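Local coordinates for DNA polymerase beta (Leishmania infantum, PDB 4P4M), which adds deoxynucleotides to a primer strand on a DNA template and probably serves in base excision repair, at residues L220-E234 and Q239-P251. Residues are numbered along the deposited sequence; the frame is centred on the assembly and turned at random.
With nucleotides of chain C.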
ATOM      1  N   LEU A 220     -10.045  10.420   2.005  1.00 16.59           N
ATOM      2  CA  LEU A 220      -9.847   9.032   1.565  1.00 18.14           C
ATOM      3  C   LEU A 220     -11.173   8.270   1.646  1.00 16.30           C
ATOM      4  O   LEU A 220     -11.543   7.512   0.738  1.00 18.03           O
ATOM      5  CB  LEU A 220      -8.760   8.334   2.393  1.00 17.61           C
ATOM      6  CG  LEU A 220      -8.482   6.873   1.976  1.00 20.31           C
ATOM      7  CD1 LEU A 220      -8.108   6.797   0.486  1.00 16.85           C
ATOM      8  CD2 LEU A 220      -7.389   6.254   2.847  1.00 19.85           C
ATOM      9  N   GLY A 221     -11.892   8.482   2.742  1.00 18.27           N
ATOM     10  CA  GLY A 221     -13.172   7.835   2.959  1.00 18.91           C
ATOM     11  C   GLY A 221     -14.216   8.253   1.935  1.00 26.30           C
ATOM     12  O   GLY A 221     -15.024   7.432   1.509  1.00 21.52           O
ATOM     13  N   HIS A 222     -14.205   9.526   1.541  1.00 21.35           N
ATOM     14  CA  HIS A 222     -15.108  10.003   0.496  1.00 26.53           C
ATOM     15  C   HIS A 222     -14.820   9.343  -0.856  1.00 18.85           C
ATOM     16  O   HIS A 222     -15.751   8.982  -1.594  1.00 20.82           O
ATOM     17  CB  HIS A 222     -15.023  11.534   0.351  1.00 26.54           C
ATOM     18  CG  HIS A 222     -15.486  12.283   1.564  1.00 40.40           C
ATOM     19  ND1 HIS A 222     -16.507  11.833   2.373  1.00 56.50           N
ATOM     20  CD2 HIS A 222     -15.066  13.454   2.100  1.00 45.34           C
ATOM     21  CE1 HIS A 222     -16.696  12.696   3.359  1.00 55.96           C
ATOM     22  NE2 HIS A 222     -15.838  13.686   3.216  1.00 45.75           N
ATOM     23  N   PHE A 223     -13.536   9.206  -1.188  1.00 17.21           N
ATOM     24  CA  PHE A 223     -13.123   8.563  -2.441  1.00 17.39           C
ATOM     25  C   PHE A 223     -13.524   7.079  -2.439  1.00 21.24           C
ATOM     26  O   PHE A 223     -14.048   6.551  -3.429  1.00 17.15           O
ATOM     27  CB  PHE A 223     -11.604   8.738  -2.633  1.00 17.05           C
ATOM     28  CG  PHE A 223     -11.067   8.208  -3.947  1.00 19.09           C
ATOM     29  CD1 PHE A 223     -11.661   8.552  -5.156  1.00 20.86           C
ATOM     30  CD2 PHE A 223      -9.935   7.396  -3.969  1.00 16.82           C
ATOM     31  CE1 PHE A 223     -11.147   8.077  -6.364  1.00 19.75           C
ATOM     32  CE2 PHE A 223      -9.418   6.928  -5.167  1.00 17.66           C
ATOM     33  CZ  PHE A 223     -10.020   7.275  -6.366  1.00 18.06           C
ATOM     34  N   VAL A 224     -13.288   6.414  -1.315  1.00 16.40           N
ATOM     35  CA  VAL A 224     -13.675   5.008  -1.158  1.00 17.52           C
ATOM     36  C   VAL A 224     -15.190   4.807  -1.311  1.00 17.79           C
ATOM     37  O   VAL A 224     -15.631   3.906  -2.033  1.00 17.33           O
ATOM     38  CB  VAL A 224     -13.163   4.431   0.190  1.00 18.97           C
ATOM     39  CG1 VAL A 224     -13.817   3.074   0.489  1.00 17.70           C
ATOM     40  CG2 VAL A 224     -11.632   4.297   0.141  1.00 20.07           C
ATOM     41  N   GLU A 225     -15.986   5.654  -0.657  1.00 17.61           N
ATOM     42  CA  GLU A 225     -17.453   5.553  -0.776  1.00 20.49           C
ATOM     43  C   GLU A 225     -17.915   5.700  -2.227  1.00 23.64           C
ATOM     44  O   GLU A 225     -18.834   4.997  -2.677  1.00 19.85           O
ATOM     45  CB  GLU A 225     -18.146   6.621   0.079  1.00 24.24           C
ATOM     46  CG  GLU A 225     -18.016   6.398   1.573  1.00 40.95           C
ATOM     47  CD  GLU A 225     -18.542   7.574   2.386  1.00 66.90           C
ATOM     48  OE1 GLU A 225     -18.676   8.686   1.824  1.00 61.38           O
ATOM     49  OE2 GLU A 225     -18.817   7.385   3.589  1.00 80.77           O
ATOM     50  N   PHE A 226     -17.283   6.617  -2.957  1.00 20.51           N
ATOM     51  CA  PHE A 226     -17.621   6.835  -4.368  1.00 21.75           C
ATOM     52  C   PHE A 226     -17.347   5.564  -5.193  1.00 20.30           C
ATOM     53  O   PHE A 226     -18.204   5.123  -5.972  1.00 19.07           O
ATOM     54  CB  PHE A 226     -16.846   8.046  -4.921  1.00 19.85           C
ATOM     55  CG  PHE A 226     -17.287   8.481  -6.302  1.00 18.57           C
ATOM     56  CD1 PHE A 226     -18.514   9.109  -6.487  1.00 21.02           C
ATOM     57  CD2 PHE A 226     -16.466   8.286  -7.406  1.00 18.95           C
ATOM     58  CE1 PHE A 226     -18.926   9.501  -7.752  1.00 25.52           C
ATOM     59  CE2 PHE A 226     -16.864   8.687  -8.670  1.00 21.03           C
ATOM     60  CZ  PHE A 226     -18.095   9.298  -8.840  1.00 23.62           C
ATOM     61  N   LEU A 227     -16.163   4.976  -5.013  1.00 18.56           N
ATOM     62  CA  LEU A 227     -15.799   3.736  -5.713  1.00 16.45           C
ATOM     63  C   LEU A 227     -16.708   2.565  -5.327  1.00 18.71           C
ATOM     64  O   LEU A 227     -16.973   1.682  -6.139  1.00 19.28           O
ATOM     65  CB  LEU A 227     -14.334   3.371  -5.451  1.00 17.49           C
ATOM     66  CG  LEU A 227     -13.287   4.374  -5.960  1.00 19.40           C
ATOM     67  CD1 LEU A 227     -11.897   3.993  -5.453  1.00 17.04           C
ATOM     68  CD2 LEU A 227     -13.294   4.448  -7.494  1.00 18.63           C
ATOM     69  N   GLU A 228     -17.175   2.552  -4.086  1.00 17.02           N
ATOM     70  CA  GLU A 228     -18.128   1.520  -3.660  1.00 18.20           C
ATOM     71  C   GLU A 228     -19.497   1.685  -4.344  1.00 25.27           C
ATOM     72  O   GLU A 228     -20.125   0.694  -4.735  1.00 21.62           O
ATOM     73  CB  GLU A 228     -18.249   1.507  -2.127  1.00 22.08           C
ATOM     74  CG  GLU A 228     -16.993   0.929  -1.450  1.00 19.78           C
ATOM     75  CD  GLU A 228     -16.947   1.155   0.050  1.00 29.84           C
ATOM     76  OE1 GLU A 228     -17.707   2.008   0.560  1.00 27.35           O
ATOM     77  OE2 GLU A 228     -16.129   0.487   0.717  1.00 26.69           O
ATOM     78  N   SER A 229     -19.948   2.930  -4.504  1.00 21.61           N
ATOM     79  CA  SER A 229     -21.246   3.184  -5.154  1.00 20.40           C
ATOM     80  C   SER A 229     -21.226   2.771  -6.627  1.00 23.37           C
ATOM     81  O   SER A 229     -22.264   2.423  -7.201  1.00 25.76           O
ATOM     82  CB  SER A 229     -21.678   4.656  -5.007  1.00 23.48           C
ATOM     83  OG  SER A 229     -20.879   5.530  -5.795  1.00 24.75           O
ATOM     84  N   LEU A 230     -20.039   2.788  -7.227  1.00 19.48           N
ATOM     85  CA  LEU A 230     -19.858   2.366  -8.618  1.00 22.21           C
ATOM     86  C   LEU A 230     -19.669   0.851  -8.757  1.00 25.16           C
ATOM     87  O   LEU A 230     -19.570   0.333  -9.870  1.00 22.71           O
ATOM     88  CB  LEU A 230     -18.646   3.078  -9.228  1.00 19.53           C
ATOM     89  CG  LEU A 230     -18.842   4.568  -9.505  1.00 20.64           C
ATOM     90  CD1 LEU A 230     -17.496   5.252  -9.743  1.00 22.79           C
ATOM     91  CD2 LEU A 230     -19.778   4.759 -10.683  1.00 24.92           C
ATOM     92  N   LYS A 231     -19.620   0.153  -7.626  1.00 23.92           N
ATOM     93  CA  LYS A 231     -19.386  -1.293  -7.587  1.00 21.28           C
ATOM     94  C   LYS A 231     -17.984  -1.699  -8.071  1.00 23.20           C
ATOM     95  O   LYS A 231     -17.762  -2.854  -8.462  1.00 23.80           O
ATOM     96  CB  LYS A 231     -20.462  -2.063  -8.364  1.00 19.93           C
ATOM     97  CG  LYS A 231     -21.896  -1.704  -7.981  1.00 29.72           C
ATOM     98  CD  LYS A 231     -22.137  -1.880  -6.500  1.00 43.05           C
ATOM     99  CE  LYS A 231     -23.541  -1.418  -6.118  1.00 69.57           C
ATOM    100  NZ  LYS A 231     -23.810  -1.566  -4.657  1.00 73.55           N
ATOM    101  N   TYR A 232     -17.049  -0.753  -8.045  1.00 19.12           N
ATOM    102  CA  TYR A 232     -15.637  -1.082  -8.291  1.00 18.36           C
ATOM    103  C   TYR A 232     -15.049  -1.719  -7.030  1.00 19.09           C
ATOM    104  O   TYR A 232     -14.618  -2.872  -7.062  1.00 20.75           O
ATOM    105  CB  TYR A 232     -14.844   0.169  -8.698  1.00 19.27           C
ATOM    106  CG  TYR A 232     -13.341  -0.054  -8.835  1.00 17.60           C
ATOM    107  CD1 TYR A 232     -12.802  -0.652  -9.972  1.00 17.61           C
ATOM    108  CD2 TYR A 232     -12.466   0.355  -7.834  1.00 17.74           C
ATOM    109  CE1 TYR A 232     -11.402  -0.851 -10.110  1.00 19.75           C
ATOM    110  CE2 TYR A 232     -11.075   0.153  -7.949  1.00 20.17           C
ATOM    111  CZ  TYR A 232     -10.554  -0.443  -9.086  1.00 19.71           C
ATOM    112  OH  TYR A 232      -9.186  -0.617  -9.187  1.00 18.83           O
ATOM    113  N   LEU A 233     -15.049  -0.984  -5.912  1.00 20.43           N
ATOM    114  CA  LEU A 233     -14.646  -1.567  -4.626  1.00 18.43           C
ATOM    115  C   LEU A 233     -15.789  -2.431  -4.085  1.00 25.45           C
ATOM    116  O   LEU A 233     -16.909  -1.943  -3.914  1.00 21.04           O
ATOM    117  CB  LEU A 233     -14.255  -0.484  -3.599  1.00 17.96           C
ATOM    118  CG  LEU A 233     -12.975   0.315  -3.913  1.00 16.01           C
ATOM    119  CD1 LEU A 233     -12.649   1.309  -2.776  1.00 19.32           C
ATOM    120  CD2 LEU A 233     -11.779  -0.620  -4.180  1.00 17.34           C
ATOM    121  N   GLU A 234     -15.519  -3.711  -3.829  1.00 18.37           N
ATOM    122  CA  GLU A 234     -16.585  -4.624  -3.425  1.00 20.64           C
ATOM    123  C   GLU A 234     -16.367  -5.324  -2.085  1.00 23.65           C
ATOM    124  O   GLU A 234     -17.275  -5.986  -1.574  1.00 22.30           O
ATOM    125  CB  GLU A 234     -16.919  -5.628  -4.548  1.00 27.97           C
ATOM    126  CG  GLU A 234     -15.777  -6.513  -4.999  1.00 25.09           C
ATOM    127  CD  GLU A 234     -16.221  -7.571  -6.023  1.00 26.12           C
ATOM    128  OE1 GLU A 234     -16.561  -7.215  -7.170  1.00 26.36           O
ATOM    129  OE2 GLU A 234     -16.236  -8.763  -5.668  1.00 22.92           O
ATOM    130  N   GLN A 239      -9.237  -0.291   6.741  1.00 21.40           N
ATOM    131  CA  GLN A 239      -9.388   1.105   6.328  1.00 23.31           C
ATOM    132  C   GLN A 239      -9.228   2.078   7.490  1.00 17.87           C
ATOM    133  O   GLN A 239      -9.861   1.918   8.533  1.00 19.67           O
ATOM    134  CB  GLN A 239     -10.751   1.327   5.647  1.00 19.57           C
ATOM    135  CG  GLN A 239     -11.019   2.794   5.237  1.00 22.56           C
ATOM    136  CD  GLN A 239     -12.347   2.961   4.500  1.00 29.08           C
ATOM    137  OE1 GLN A 239     -13.056   1.984   4.252  1.00 25.65           O
ATOM    138  NE2 GLN A 239     -12.681   4.201   4.136  1.00 21.89           N
ATOM    139  N   GLY A 240      -8.378   3.082   7.297  1.00 18.73           N
ATOM    140  CA  GLY A 240      -8.227   4.189   8.232  1.00 20.27           C
ATOM    141  C   GLY A 240      -8.099   5.475   7.425  1.00 20.01           C
ATOM    142  O   GLY A 240      -8.344   5.476   6.219  1.00 21.68           O
ATOM    143  N   PRO A 241      -7.711   6.577   8.079  1.00 19.30           N
ATOM    144  CA  PRO A 241      -7.661   7.857   7.352  1.00 19.28           C
ATOM    145  C   PRO A 241      -6.477   8.004   6.385  1.00 18.11           C
ATOM    146  O   PRO A 241      -6.501   8.926   5.563  1.00 19.39           O
ATOM    147  CB  PRO A 241      -7.564   8.902   8.476  1.00 27.99           C
ATOM    148  CG  PRO A 241      -7.057   8.181   9.660  1.00 29.40           C
ATOM    149  CD  PRO A 241      -7.445   6.724   9.521  1.00 21.81           C
ATOM    150  N   LEU A 242      -5.471   7.134   6.488  1.00 15.10           N
ATOM    151  CA  LEU A 242      -4.286   7.209   5.627  1.00 16.81           C
ATOM    152  C   LEU A 242      -4.169   6.072   4.604  1.00 18.24           C
ATOM    153  O   LEU A 242      -3.551   6.244   3.539  1.00 16.45           O
ATOM    154  CB  LEU A 242      -3.017   7.175   6.488  1.00 19.22           C
ATOM    155  CG  LEU A 242      -2.765   8.371   7.402  1.00 22.68           C
ATOM    156  CD1 LEU A 242      -1.729   8.006   8.464  1.00 18.25           C
ATOM    157  CD2 LEU A 242      -2.313   9.575   6.572  1.00 19.87           C
ATOM    158  N   LYS A 243      -4.732   4.912   4.945  1.00 19.07           N
ATOM    159  CA  LYS A 243      -4.510   3.694   4.170  1.00 16.16           C
ATOM    160  C   LYS A 243      -5.792   2.870   4.003  1.00 15.77           C
ATOM    161  O   LYS A 243      -6.503   2.586   4.976  1.00 18.03           O
ATOM    162  CB  LYS A 243      -3.411   2.857   4.841  1.00 16.96           C
ATOM    163  CG  LYS A 243      -3.163   1.450   4.260  1.00 17.75           C
ATOM    164  CD  LYS A 243      -2.018   0.831   5.077  1.00 25.50           C
ATOM    165  CE  LYS A 243      -1.875  -0.657   4.940  1.00 35.22           C
ATOM    166  NZ  LYS A 243      -0.979  -1.186   6.032  1.00 29.26           N
ATOM    167  N   TYR A 244      -6.078   2.491   2.759  1.00 15.47           N
ATOM    168  CA  TYR A 244      -7.215   1.628   2.447  1.00 16.57           C
ATOM    169  C   TYR A 244      -6.694   0.346   1.775  1.00 17.00           C
ATOM    170  O   TYR A 244      -5.826   0.416   0.906  1.00 16.80           O
ATOM    171  CB  TYR A 244      -8.206   2.333   1.496  1.00 14.88           C
ATOM    172  CG  TYR A 244      -9.250   1.364   0.963  1.00 21.61           C
ATOM    173  CD1 TYR A 244     -10.421   1.105   1.676  1.00 23.57           C
ATOM    174  CD2 TYR A 244      -9.044   0.680  -0.228  1.00 21.24           C
ATOM    175  CE1 TYR A 244     -11.359   0.199   1.203  1.00 22.37           C
ATOM    176  CE2 TYR A 244      -9.979  -0.234  -0.708  1.00 20.03           C
ATOM    177  CZ  TYR A 244     -11.133  -0.466   0.016  1.00 23.93           C
ATOM    178  OH  TYR A 244     -12.061  -1.376  -0.459  1.00 26.90           O
ATOM    179  N   MET A 245      -7.212  -0.811   2.187  1.00 16.14           N
ATOM    180  CA  MET A 245      -6.909  -2.085   1.526  1.00 15.35           C
ATOM    181  C   MET A 245      -8.220  -2.830   1.274  1.00 19.68           C
ATOM    182  O   MET A 245      -8.958  -3.114   2.222  1.00 18.76           O
ATOM    183  CB  MET A 245      -6.011  -2.961   2.416  1.00 16.97           C
ATOM    184  CG  MET A 245      -4.624  -2.391   2.699  1.00 26.97           C
ATOM    185  SD  MET A 245      -3.802  -3.223   4.090  1.00 37.54           S
ATOM    186  CE  MET A 245      -4.014  -4.951   3.665  1.00 44.06           C
ATOM    187  N   GLY A 246      -8.499  -3.157   0.011  1.00 19.78           N
ATOM    188  CA  GLY A 246      -9.715  -3.871  -0.352  1.00 21.50           C
ATOM    189  C   GLY A 246      -9.625  -4.607  -1.684  1.00 20.80           C
ATOM    190  O   GLY A 246      -8.531  -4.816  -2.217  1.00 20.14           O
ATOM    191  N   MET A 247     -10.777  -5.012  -2.211  1.00 17.80           N
ATOM    192  CA  MET A 247     -10.849  -5.717  -3.488  1.00 16.13           C
ATOM    193  C   MET A 247     -11.588  -4.823  -4.479  1.00 18.30           C
ATOM    194  O   MET A 247     -12.707  -4.373  -4.204  1.00 19.70           O
ATOM    195  CB  MET A 247     -11.614  -7.043  -3.348  1.00 17.39           C
ATOM    196  CG  MET A 247     -11.025  -8.038  -2.340  1.00 20.35           C
ATOM    197  SD  MET A 247      -9.342  -8.585  -2.730  1.00 19.93           S
ATOM    198  CE  MET A 247      -9.608  -9.323  -4.351  1.00 17.41           C
ATOM    199  N   GLY A 248     -10.946  -4.552  -5.611  1.00 18.95           N
ATOM    200  CA  GLY A 248     -11.531  -3.749  -6.670  1.00 15.26           C
ATOM    201  C   GLY A 248     -11.641  -4.525  -7.979  1.00 19.67           C
ATOM    202  O   GLY A 248     -10.722  -5.241  -8.372  1.00 19.03           O
ATOM    203  N   ARG A 249     -12.771  -4.381  -8.657  1.00 16.58           N
ATOM    204  CA  ARG A 249     -13.024  -5.129  -9.896  1.00 18.13           C
ATOM    205  C   ARG A 249     -13.503  -4.177 -10.986  1.00 23.23           C
ATOM    206  O   ARG A 249     -14.503  -3.481 -10.795  1.00 20.27           O
ATOM    207  CB  ARG A 249     -14.100  -6.190  -9.645  1.00 21.41           C
ATOM    208  CG  ARG A 249     -14.345  -7.153 -10.819  1.00 22.85           C
ATOM    209  CD  ARG A 249     -15.653  -7.947 -10.659  1.00 21.04           C
ATOM    210  NE  ARG A 249     -15.774  -8.690  -9.398  1.00 21.81           N
ATOM    211  CZ  ARG A 249     -15.491  -9.983  -9.233  1.00 24.80           C
ATOM    212  NH1 ARG A 249     -15.018 -10.720 -10.239  1.00 20.40           N
ATOM    213  NH2 ARG A 249     -15.665 -10.545  -8.040  1.00 20.18           N
ATOM    214  N   LEU A 250     -12.799  -4.128 -12.118  1.00 20.83           N
ATOM    215  CA  LEU A 250     -13.243  -3.304 -13.245  1.00 19.60           C
ATOM    216  C   LEU A 250     -14.625  -3.775 -13.728  1.00 21.73           C
ATOM    217  O   LEU A 250     -14.920  -4.968 -13.719  1.00 20.69           O
ATOM    218  CB  LEU A 250     -12.235  -3.370 -14.406  1.00 23.69           C
ATOM    219  CG  LEU A 250     -10.835  -2.766 -14.199  1.00 26.88           C
ATOM    220  CD1 LEU A 250      -9.844  -3.359 -15.190  1.00 21.66           C
ATOM    221  CD2 LEU A 250     -10.845  -1.225 -14.298  1.00 23.23           C
ATOM    222  N   PRO A 251     -15.490  -2.832 -14.137  1.00 25.66           N
ATOM    223  CA  PRO A 251     -16.802  -3.236 -14.652  1.00 27.84           C
ATOM    224  C   PRO A 251     -16.663  -4.008 -15.967  1.00 28.59           C
ATOM    225  O   PRO A 251     -15.654  -3.846 -16.670  1.00 29.25           O
ATOM    226  CB  PRO A 251     -17.525  -1.895 -14.879  1.00 27.01           C
ATOM    227  CG  PRO A 251     -16.449  -0.904 -15.039  1.00 33.18           C
ATOM    228  CD  PRO A 251     -15.311  -1.369 -14.154  1.00 26.81           C
TER
ATOM    229  P    DT C   5      -4.208   4.097   8.908  1.00 19.79           P
ATOM    230  OP1  DT C   5      -5.101   4.627   7.853  1.00 19.99           O
ATOM    231  OP2  DT C   5      -3.953   4.884  10.152  1.00 20.78           O
ATOM    232  O5'  DT C   5      -4.774   2.662   9.362  1.00 19.86           O
ATOM    233  C5'  DT C   5      -5.180   1.718   8.346  1.00 18.55           C
ATOM    234  C4'  DT C   5      -5.621   0.390   8.977  1.00 22.17           C
ATOM    235  O4'  DT C   5      -4.458  -0.225   9.602  1.00 22.75           O
ATOM    236  C3'  DT C   5      -6.740   0.405  10.030  1.00 24.02           C
ATOM    237  O3'  DT C   5      -7.653  -0.618   9.598  1.00 22.00           O
ATOM    238  C2'  DT C   5      -6.007   0.100  11.341  1.00 23.32           C
ATOM    239  C1'  DT C   5      -4.867  -0.783  10.846  1.00 26.31           C
ATOM    240  N1   DT C   5      -3.608  -0.856  11.668  1.00 23.48           N
ATOM    241  C2   DT C   5      -3.065  -2.104  11.893  1.00 29.51           C
ATOM    242  O2   DT C   5      -3.582  -3.131  11.501  1.00 25.21           O
ATOM    243  N3   DT C   5      -1.903  -2.118  12.616  1.00 26.56           N
ATOM    244  C4   DT C   5      -1.242  -1.015  13.116  1.00 26.14           C
ATOM    245  O4   DT C   5      -0.199  -1.134  13.751  1.00 28.00           O
ATOM    246  C5   DT C   5      -1.850   0.269  12.841  1.00 28.09           C
ATOM    247  C7   DT C   5      -1.194   1.519  13.354  1.00 26.66           C
ATOM    248  C6   DT C   5      -2.996   0.299  12.135  1.00 25.22           C
ATOM    249  P    DG C   6      -9.025  -0.920  10.378  1.00 24.57           P
ATOM    250  OP1  DG C   6     -10.004  -1.369   9.377  1.00 24.55           O
ATOM    251  OP2  DG C   6      -9.329   0.218  11.276  1.00 28.17           O
ATOM    252  O5'  DG C   6      -8.647  -2.144  11.336  1.00 26.21           O
ATOM    253  C5'  DG C   6      -8.299  -3.403  10.750  1.00 30.52           C
ATOM    254  C4'  DG C   6      -8.161  -4.461  11.832  1.00 34.54           C
ATOM    255  O4'  DG C   6      -6.889  -4.297  12.509  1.00 40.49           O
ATOM    256  C3'  DG C   6      -9.217  -4.390  12.929  1.00 37.03           C
ATOM    257  O3'  DG C   6      -9.551  -5.712  13.327  1.00 50.03           O
ATOM    258  C2'  DG C   6      -8.514  -3.624  14.046  1.00 39.41           C
ATOM    259  C1'  DG C   6      -7.098  -4.166  13.903  1.00 39.06           C
ATOM    260  N9   DG C   6      -6.049  -3.293  14.418  1.00 35.04           N
ATOM    261  C8   DG C   6      -6.018  -1.920  14.396  1.00 29.33           C
ATOM    262  N7   DG C   6      -4.938  -1.420  14.930  1.00 35.23           N
ATOM    263  C5   DG C   6      -4.204  -2.531  15.314  1.00 30.67           C
ATOM    264  C6   DG C   6      -2.945  -2.611  15.951  1.00 35.58           C
ATOM    265  O6   DG C   6      -2.208  -1.674  16.297  1.00 34.59           O
ATOM    266  N1   DG C   6      -2.563  -3.938  16.174  1.00 35.80           N
ATOM    267  C2   DG C   6      -3.309  -5.038  15.826  1.00 37.85           C
ATOM    268  N2   DG C   6      -2.785  -6.242  16.117  1.00 40.91           N
ATOM    269  N3   DG C   6      -4.491  -4.969  15.231  1.00 38.92           N
ATOM    270  C4   DG C   6      -4.873  -3.689  15.011  1.00 36.24           C
ATOM    271  P    DC C   4       2.329   5.574   9.818  1.00 22.35           P
ATOM    272  OP1  DC C   4       1.906   6.925   9.384  1.00 21.14           O
ATOM    273  OP2  DC C   4       2.652   5.316  11.241  1.00 21.51           O
ATOM    274  O5'  DC C   4       1.195   4.528   9.401  1.00 20.19           O
ATOM    275  C5'  DC C   4       0.775   4.415   8.037  1.00 15.51           C
ATOM    276  C4'  DC C   4      -0.473   3.556   7.931  1.00 19.59           C
ATOM    277  O4'  DC C   4      -0.083   2.163   8.106  1.00 20.45           O
ATOM    278  C3'  DC C   4      -1.572   3.846   8.949  1.00 18.22           C
ATOM    279  O3'  DC C   4      -2.801   3.748   8.222  1.00 19.41           O
ATOM    280  C2'  DC C   4      -1.377   2.751  10.007  1.00 21.97           C
ATOM    281  C1'  DC C   4      -0.756   1.595   9.207  1.00 21.78           C
ATOM    282  N1   DC C   4       0.269   0.782   9.960  1.00 23.66           N
ATOM    283  C2   DC C   4       0.196  -0.611   9.881  1.00 27.06           C
ATOM    284  O2   DC C   4      -0.712  -1.112   9.204  1.00 24.58           O
ATOM    285  N3   DC C   4       1.105  -1.370  10.550  1.00 24.24           N
ATOM    286  C4   DC C   4       2.064  -0.778  11.265  1.00 27.06           C
ATOM    287  N4   DC C   4       2.937  -1.578  11.900  1.00 25.92           N
ATOM    288  C5   DC C   4       2.159   0.649  11.365  1.00 23.75           C
ATOM    289  C6   DC C   4       1.254   1.389  10.698  1.00 24.54           C
TER
HETATM  290  O   HOH W   1      -8.594  10.623   5.055  1.00 17.72           O
HETATM  291  O   HOH W   2     -15.419   5.039   3.182  1.00 26.47           O
HETATM  292  O   HOH W   3     -15.198   0.639   3.191  1.00 34.53           O
HETATM  293  O   HOH W   4     -14.505  -1.760  -0.215  1.00 39.76           O
HETATM  294  O   HOH W   5     -17.224  -3.674 -11.198  1.00 26.54           O
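Leu-233 faces Gly-248 in an antiparallel non-hydrogen-bonded pair, flanked by the bonds Arg-249 N to Tyr-232 O and Glu-234 N to Met-247 O (both 2.9 Å), while helix 220-229 runs roughly parallel to strand 243-248, in the same N-to-C sense (22°). Beside this pairing Arg-249 and Glu-234 form a side-on salt bridge: NE meets OE1 at 2.8 Å, almost straight, and NH2 takes OE2, which also bonds Tyr-147. The carboxylate is turned 39° from the guanidinium plane. Gly-248 CA lies over one face of the Tyr-232 ring, a CH-pi contact, and that tyrosine's OH bonds His-163. With CG anti to the backbone N (chi1 169°), Tyr-244 is directed at helix 220-229, where Val-224 CG2 sits over its ring face, 3.7 Å from CD1; Leu-233 CD1 packs against the phenol end, 3.6 Å from CZ. One water joins Tyr-244 OH to Glu-228 OE2, and a second water links the same Glu-228 OE2 to Gln-239 OE1. At the far end Leu-220 CD2 rests on the 240-243 turn, whose Leu-242 and Lys-243 amides both hold OP1 of DT5 of chain C. This is the palm: strand 243-248 runs between strands 233-236 and 270-277, with Tyr-232 stacked on Tyr-166 of helix 157-175.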